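Local coordinates for protein 433aa long hypothetical phosphoribosylglycinamide formyl transferase (Pyrococcus horikoshii, PDB 2DWC) that is of unknown function but probably belongs to the ATP-grasp family of enzymes and binds adenosine-5'-diphosphate, at residues E256-V259 / Y260-K264; R125-L128 / V129-K133; F73-S76 / V77-R80. One frame throughout, in Å; residues are numbered along the deposited sequence.

Contact 1. Residues E256-V259 / Y260-K264; sequences EREV and YRIAK
With CG of E256 anti to its N (chi1 179°) and the chain extended beyond it, the carboxylate runs alongside the ring of Y260, whose own CG lies beside N (chi1 -59°). There OE2 of E256 takes the hydroxyl of Y260 through its anti lone pair in a short hydrogen bond, 2.5 Å from OE2 to OH. Carboxylate and ring are turned 78° apart, and the backbone O of E256 sits over one face of the ring, offset toward its rim. The same OE2 has a salt bridge to K231, which would help keep the carboxylate ionised. On another side of the helix, R261 grips E258 side-on in a two-bond salt bridge: NE lies 2.9 Å from OE2 of E258, and NH2 lies 3.0 Å from OE1 of E258. Both oxygens are near the guanidinium plane, but the nitrogens stand well above the carboxylate plane. CD1 of I262 comes 3.8 Å from CG of E258. V259 and I262, both buried, rest on V287 of strand 286-293, while Y260 meets strands 225-238 and 334-337. These i to i+3 and i to i+4 pairs are characteristic of an amphipathic alpha-helix, here helix 253-270 packed against the mixed sheet in the ATP-grasp region.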
loop_
_atom_site.group_PDB
_atom_site.type_symbol
_atom_site.label_atom_id
_atom_site.label_comp_id
_atom_site.label_asym_id
_atom_site.label_seq_id
_atom_site.Cartn_x
_atom_site.Cartn_y
_atom_site.Cartn_z
ATOM N N GLU B 256 -13.016 -15.878 -21.904
ATOM C CA GLU B 256 -11.903 -15.062 -21.426
ATOM C C GLU B 256 -11.125 -14.468 -22.589
ATOM O O GLU B 256 -10.785 -13.278 -22.593
ATOM C CB GLU B 256 -10.966 -15.886 -20.535
ATOM C CG GLU B 256 -9.775 -15.109 -20.012
ATOM C CD GLU B 256 -8.844 -15.964 -19.218
ATOM O OE1 GLU B 256 -9.199 -17.132 -18.973
ATOM O OE2 GLU B 256 -7.756 -15.486 -18.851
ATOM N N ARG B 257 -10.838 -15.275 -23.603
ATOM C CA ARG B 257 -10.106 -14.730 -24.737
ATOM C C ARG B 257 -10.949 -13.716 -25.526
ATOM O O ARG B 257 -10.407 -12.782 -26.135
ATOM C CB ARG B 257 -9.629 -15.853 -25.674
ATOM C CG ARG B 257 -8.763 -16.887 -24.973
ATOM C CD ARG B 257 -7.981 -17.777 -25.948
ATOM N NE ARG B 257 -6.805 -17.072 -26.452
ATOM C CZ ARG B 257 -6.704 -16.512 -27.658
ATOM N NH1 ARG B 257 -7.712 -16.571 -28.529
ATOM N NH2 ARG B 257 -5.599 -15.859 -27.981
ATOM N N GLU B 258 -12.252 -13.917 -25.559
ATOM C CA GLU B 258 -13.128 -12.985 -26.279
ATOM C C GLU B 258 -13.166 -11.660 -25.487
ATOM O O GLU B 258 -13.256 -10.563 -26.065
ATOM C CB GLU B 258 -14.531 -13.580 -26.388
ATOM C CG GLU B 258 -15.557 -12.720 -27.085
ATOM C CD GLU B 258 -15.348 -12.632 -28.612
ATOM O OE1 GLU B 258 -16.252 -12.089 -29.274
ATOM O OE2 GLU B 258 -14.300 -13.088 -29.132
ATOM N N VAL B 259 -13.112 -11.774 -24.162
ATOM C CA VAL B 259 -13.107 -10.557 -23.306
ATOM C C VAL B 259 -11.871 -9.742 -23.675
ATOM O O VAL B 259 -11.958 -8.535 -23.897
ATOM C CB VAL B 259 -13.082 -10.951 -21.795
ATOM C CG1 VAL B 259 -12.625 -9.748 -20.908
ATOM C CG2 VAL B 259 -14.470 -11.402 -21.374
ATOM N N TYR B 260 -10.713 -10.392 -23.777
ATOM C CA TYR B 260 -9.486 -9.677 -24.148
ATOM C C TYR B 260 -9.605 -9.106 -25.560
ATOM O O TYR B 260 -9.196 -7.987 -25.811
ATOM C CB TYR B 260 -8.246 -10.587 -24.113
ATOM C CG TYR B 260 -7.967 -11.236 -22.761
ATOM C CD1 TYR B 260 -7.343 -12.486 -22.669
ATOM C CD2 TYR B 260 -8.344 -10.599 -21.569
ATOM C CE1 TYR B 260 -7.108 -13.083 -21.434
ATOM C CE2 TYR B 260 -8.122 -11.194 -20.317
ATOM C CZ TYR B 260 -7.512 -12.425 -20.249
ATOM O OH TYR B 260 -7.357 -13.023 -19.015
ATOM N N ARG B 261 -10.157 -9.879 -26.497
ATOM C CA ARG B 261 -10.279 -9.382 -27.859
ATOM C C ARG B 261 -11.155 -8.122 -27.951
ATOM O O ARG B 261 -10.803 -7.149 -28.649
ATOM C CB ARG B 261 -10.878 -10.507 -28.756
ATOM C CG ARG B 261 -10.883 -10.182 -30.264
ATOM C CD ARG B 261 -11.706 -11.218 -31.076
ATOM N NE ARG B 261 -13.153 -11.084 -30.892
ATOM C CZ ARG B 261 -13.895 -10.106 -31.410
ATOM N NH1 ARG B 261 -13.331 -9.154 -32.153
ATOM N NH2 ARG B 261 -15.209 -10.094 -31.203
ATOM N N ILE B 262 -12.300 -8.157 -27.280
ATOM C CA ILE B 262 -13.249 -7.029 -27.296
ATOM C C ILE B 262 -12.617 -5.817 -26.599
ATOM O O ILE B 262 -12.677 -4.679 -27.110
ATOM C CB ILE B 262 -14.568 -7.439 -26.610
ATOM C CG1 ILE B 262 -15.356 -8.340 -27.581
ATOM C CG2 ILE B 262 -15.413 -6.210 -26.249
ATOM C CD1 ILE B 262 -16.482 -9.045 -26.982
ATOM N N ALA B 263 -12.017 -6.058 -25.432
ATOM C CA ALA B 263 -11.356 -4.940 -24.718
ATOM C C ALA B 263 -10.278 -4.307 -25.609
ATOM O O ALA B 263 -10.172 -3.082 -25.708
ATOM C CB ALA B 263 -10.708 -5.470 -23.350
ATOM N N LYS B 264 -9.469 -5.120 -26.288
ATOM C CA LYS B 264 -8.412 -4.568 -27.137
ATOM C C LYS B 264 -8.952 -3.676 -28.254
ATOM O O LYS B 264 -8.385 -2.608 -28.544
ATOM C CB LYS B 264 -7.570 -5.711 -27.737
ATOM C CG LYS B 264 -6.437 -5.269 -28.691
ATOM C CD LYS B 264 -5.321 -4.562 -27.977
ATOM C CE LYS B 264 -3.996 -4.622 -28.775
ATOM N NZ LYS B 264 -4.072 -3.949 -30.112
#

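Contact 2. Residues R125-L128 / V129-K133; sequences RETL and VKEAK
Helix 121-132 of the ATP-grasp region finishes in a pi-type turn, and T127 meets both E131 and A132 there. O of T127 accepts two backbone bonds: A132 N at 2.9 Å arrives nearly along the C=O axis, whereas E131 N at 3.0 Å comes from above the carbonyl plane with a bent N-H...O angle of 137°. Two residues earlier, R125 and V129 meet through CD and CG2, 3.8 Å apart. The guanidinium of R125 hydrogen-bonds S137, a residue of the ADP pocket, through NH1; the R125 side chain is about 6 Å from the bound ADP. E126 and K130 run side by side, both with CG beside the backbone N and both bent at chi2, which lays the lysine chain along the carboxylate. The touch is made by a methylene, CE of K130 being 3.3 Å from OE2 of E126. NZ of K130, 4.4 Å from OE2 of E126, is too far for a salt bridge, so any attraction is a longer-range one. OE1 of E126 is held by the hydroxyls of Y139 and Y141. T127 and A132 pack toward helix 253-270. OG1 of T127 bonds back to R123 O, and OE2 of E131 lies 3.6 Å from that OG1.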
loop_
_atom_site.group_PDB
_atom_site.type_symbol
_atom_site.label_atom_id
_atom_site.label_comp_id
_atom_site.label_asym_id
_atom_site.label_seq_id
_atom_site.Cartn_x
_atom_site.Cartn_y
_atom_site.Cartn_z
ATOM N N ARG B 125 -21.724 4.248 -27.293
ATOM C CA ARG B 125 -22.279 3.097 -28.003
ATOM C C ARG B 125 -21.885 3.141 -29.471
ATOM O O ARG B 125 -21.470 2.130 -30.043
ATOM C CB ARG B 125 -23.809 3.050 -27.836
ATOM C CG ARG B 125 -24.486 1.816 -28.499
ATOM C CD ARG B 125 -23.819 0.464 -28.169
ATOM N NE ARG B 125 -23.816 0.123 -26.731
ATOM C CZ ARG B 125 -24.677 -0.698 -26.145
ATOM N NH1 ARG B 125 -25.638 -1.272 -26.858
ATOM N NH2 ARG B 125 -24.547 -0.985 -24.854
ATOM N N GLU B 126 -21.984 4.304 -30.107
ATOM C CA GLU B 126 -21.604 4.374 -31.514
ATOM C C GLU B 126 -20.116 4.096 -31.710
ATOM O O GLU B 126 -19.703 3.532 -32.725
ATOM C CB GLU B 126 -21.991 5.742 -32.093
ATOM C CG GLU B 126 -23.519 5.955 -32.150
ATOM C CD GLU B 126 -24.247 4.760 -32.784
ATOM O OE1 GLU B 126 -25.037 4.085 -32.082
ATOM O OE2 GLU B 126 -24.007 4.488 -33.975
ATOM N N THR B 127 -19.300 4.486 -30.730
ATOM C CA THR B 127 -17.872 4.213 -30.832
ATOM C C THR B 127 -17.650 2.699 -30.789
ATOM O O THR B 127 -16.852 2.161 -31.561
ATOM C CB THR B 127 -17.088 4.923 -29.677
ATOM O OG1 THR B 127 -17.238 6.344 -29.824
ATOM C CG2 THR B 127 -15.591 4.574 -29.720
ATOM N N LEU B 128 -18.346 2.017 -29.875
ATOM C CA LEU B 128 -18.196 0.565 -29.788
ATOM C C LEU B 128 -18.684 -0.151 -31.044
ATOM O O LEU B 128 -18.048 -1.087 -31.508
ATOM C CB LEU B 128 -18.973 -0.006 -28.602
ATOM C CG LEU B 128 -18.225 -0.136 -27.260
ATOM C CD1 LEU B 128 -17.443 1.125 -26.979
ATOM C CD2 LEU B 128 -19.226 -0.431 -26.142
ATOM N N VAL B 129 -19.825 0.282 -31.566
ATOM C CA VAL B 129 -20.395 -0.384 -32.731
ATOM C C VAL B 129 -19.717 -0.009 -34.047
ATOM O O VAL B 129 -19.313 -0.885 -34.798
ATOM C CB VAL B 129 -21.928 -0.083 -32.846
ATOM C CG1 VAL B 129 -22.503 -0.775 -34.107
ATOM C CG2 VAL B 129 -22.657 -0.556 -31.593
ATOM N N LYS B 130 -19.569 1.286 -34.317
ATOM C CA LYS B 130 -18.969 1.738 -35.583
ATOM C C LYS B 130 -17.453 1.727 -35.667
ATOM O O LYS B 130 -16.901 1.406 -36.715
ATOM C CB LYS B 130 -19.440 3.151 -35.935
ATOM C CG LYS B 130 -20.939 3.378 -35.865
ATOM C CD LYS B 130 -21.686 2.435 -36.775
ATOM C CE LYS B 130 -23.197 2.673 -36.661
ATOM N NZ LYS B 130 -23.997 1.591 -37.318
ATOM N N GLU B 131 -16.759 2.079 -34.587
ATOM C CA GLU B 131 -15.302 2.081 -34.657
ATOM C C GLU B 131 -14.608 0.848 -34.078
ATOM O O GLU B 131 -13.737 0.274 -34.708
ATOM C CB GLU B 131 -14.753 3.320 -33.977
ATOM C CG GLU B 131 -15.376 4.610 -34.453
ATOM C CD GLU B 131 -14.728 5.815 -33.795
ATOM O OE1 GLU B 131 -13.538 6.089 -34.091
ATOM O OE2 GLU B 131 -15.402 6.474 -32.973
ATOM N N ALA B 132 -14.957 0.451 -32.858
ATOM C CA ALA B 132 -14.303 -0.718 -32.286
ATOM C C ALA B 132 -14.830 -1.981 -32.974
ATOM O O ALA B 132 -14.121 -2.972 -33.060
ATOM C CB ALA B 132 -14.590 -0.809 -30.732
ATOM N N LYS B 133 -16.094 -1.931 -33.401
ATOM C CA LYS B 133 -16.765 -3.052 -34.061
ATOM C C LYS B 133 -16.816 -4.275 -33.176
ATOM O O LYS B 133 -16.263 -5.329 -33.500
ATOM C CB LYS B 133 -16.064 -3.371 -35.383
ATOM C CG LYS B 133 -16.111 -2.219 -36.337
ATOM C CD LYS B 133 -15.351 -2.566 -37.613
ATOM C CE LYS B 133 -15.389 -1.427 -38.623
ATOM N NZ LYS B 133 -14.663 -1.818 -39.878
#

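Contact 3. Residues F73-S76 / V77-R80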
loop_
_atom_site.group_PDB
_atom_site.type_symbol
_atom_site.label_atom_id
_atom_site.label_comp_id
_atom_site.label_asym_id
_atom_site.label_seq_id
_atom_site.Cartn_x
_atom_site.Cartn_y
_atom_site.Cartn_z
ATOM N N PHE B 73 -11.551 27.530 -12.324
ATOM C CA PHE B 73 -10.969 26.958 -11.105
ATOM C C PHE B 73 -9.899 25.936 -11.505
ATOM O O PHE B 73 -8.756 25.982 -11.029
ATOM C CB PHE B 73 -12.056 26.290 -10.236
ATOM C CG PHE B 73 -11.499 25.355 -9.199
ATOM C CD1 PHE B 73 -10.572 25.809 -8.275
ATOM C CD2 PHE B 73 -11.892 24.021 -9.164
ATOM C CE1 PHE B 73 -10.033 24.928 -7.300
ATOM C CE2 PHE B 73 -11.381 23.127 -8.213
ATOM C CZ PHE B 73 -10.427 23.588 -7.259
ATOM N N LEU B 74 -10.274 25.014 -12.383
ATOM C CA LEU B 74 -9.337 23.989 -12.820
ATOM C C LEU B 74 -8.129 24.594 -13.517
ATOM O O LEU B 74 -6.987 24.143 -13.298
ATOM C CB LEU B 74 -10.039 22.953 -13.737
ATOM C CG LEU B 74 -11.204 22.190 -13.061
ATOM C CD1 LEU B 74 -11.800 21.198 -14.082
ATOM C CD2 LEU B 74 -10.716 21.432 -11.808
ATOM N N TRP B 75 -8.329 25.609 -14.354
ATOM C CA TRP B 75 -7.166 26.201 -15.005
ATOM C C TRP B 75 -6.210 26.862 -13.988
ATOM O O TRP B 75 -4.994 26.863 -14.126
ATOM C CB TRP B 75 -7.616 27.264 -16.025
ATOM C CG TRP B 75 -7.481 26.788 -17.457
ATOM C CD1 TRP B 75 -8.490 26.656 -18.373
ATOM C CD2 TRP B 75 -6.268 26.396 -18.123
ATOM N NE1 TRP B 75 -7.968 26.219 -19.588
ATOM C CE2 TRP B 75 -6.611 26.048 -19.453
ATOM C CE3 TRP B 75 -4.925 26.310 -17.728
ATOM C CZ2 TRP B 75 -5.649 25.620 -20.384
ATOM C CZ3 TRP B 75 -3.965 25.884 -18.657
ATOM C CH2 TRP B 75 -4.345 25.547 -19.971
ATOM N N SER B 76 -6.783 27.460 -12.953
ATOM C CA SER B 76 -5.941 28.122 -11.968
ATOM C C SER B 76 -5.053 27.064 -11.315
ATOM O O SER B 76 -3.850 27.242 -11.125
ATOM C CB SER B 76 -6.828 28.827 -10.901
ATOM O OG SER B 76 -6.005 29.434 -9.925
ATOM N N VAL B 77 -5.639 25.920 -11.003
ATOM C CA VAL B 77 -4.840 24.862 -10.393
ATOM C C VAL B 77 -3.782 24.331 -11.373
ATOM O O VAL B 77 -2.616 24.154 -11.019
ATOM C CB VAL B 77 -5.761 23.685 -9.960
ATOM C CG1 VAL B 77 -4.877 22.561 -9.351
ATOM C CG2 VAL B 77 -6.784 24.194 -8.900
ATOM N N VAL B 78 -4.193 24.051 -12.593
ATOM C CA VAL B 78 -3.232 23.517 -13.578
ATOM C C VAL B 78 -2.100 24.516 -13.855
ATOM O O VAL B 78 -0.926 24.131 -13.897
ATOM C CB VAL B 78 -3.943 23.126 -14.907
ATOM C CG1 VAL B 78 -2.876 22.802 -16.015
ATOM C CG2 VAL B 78 -4.874 21.894 -14.656
ATOM N N GLU B 79 -2.415 25.804 -13.981
ATOM C CA GLU B 79 -1.352 26.748 -14.228
ATOM C C GLU B 79 -0.397 26.860 -13.055
ATOM O O GLU B 79 0.816 27.073 -13.224
ATOM C CB GLU B 79 -1.909 28.137 -14.563
ATOM C CG GLU B 79 -2.281 28.298 -15.991
ATOM C CD GLU B 79 -1.038 28.205 -16.918
ATOM O OE1 GLU B 79 0.036 28.754 -16.569
ATOM O OE2 GLU B 79 -1.168 27.580 -17.987
ATOM N N ARG B 80 -0.932 26.769 -11.841
ATOM C CA ARG B 80 -0.057 26.836 -10.675
ATOM C C ARG B 80 0.870 25.641 -10.549
ATOM O O ARG B 80 2.053 25.778 -10.254
ATOM C CB ARG B 80 -0.907 26.925 -9.379
ATOM C CG ARG B 80 -1.547 28.317 -9.173
ATOM C CD ARG B 80 -2.406 28.336 -7.924
ATOM N NE ARG B 80 -1.669 27.989 -6.692
ATOM C CZ ARG B 80 -1.048 28.891 -5.924
ATOM N NH1 ARG B 80 -0.421 28.519 -4.813
ATOM N NH2 ARG B 80 -1.022 30.196 -6.287
#
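Residues 73-80 form regular alpha-helix, with V77 N, V78 N, E79 N and R80 N each hydrogen-bonded to the carbonyl oxygen four residues earlier; the bond from E79 N to W75 O is 2.8 Å long. The F73 ring runs alongside V77. With CG of F73 anti to N (chi1 163°), CE1 of the ring comes 3.7 Å from CG2 of V77, the valine branch beside its backbone N, in an oblique approach. Helix 71-81 is the crossover helix between parallel strands 62-65 and 85-88 of the four-stranded, Rossmann-like sheet in the preATP-grasp domain; V77 and V78 both rest on L23 of strand 21-25. On the other flank, the chain of E79 bends at chi2 (-65°) and crosses the indole of W75, ring and carboxylate planes 27° apart. CG of E79 lies 3.7 Å from CE3 of W75, and OE2 of E79 comes 3.3 Å from CZ3 of W75. The same CZ3 of W75 lies 4.2 Å from CG1 of V78. The indole is fixed by NE1 bonding E100 and by an edge-to-face meeting with F101, both of helix 95-103. R80 lays CG 3.2 Å from O of S76, and its NE bonds the hydroxyl of Y64.

From the N terminus, contact 3 comes first, then contact 2, then contact 1. Each is one helical turn against the next, so none closes a long loop, and none nests within or crosses another. Contact 3 belongs to the preATP-grasp domain, where helix 71-81 touches strands 21-25 and 62-65 of the parallel sheet and also helix 95-103. The other two lie in the ATP-grasp region with centres 15 Å apart and nearest atoms about 5 Å apart. Their helices meet farther along helix 253-270, where T127 and E131 touch V269 and L128 and A132 touch I266. Contact 3 stands apart, its centre 38 Å from that of contact 1 and 34 Å from that of contact 2.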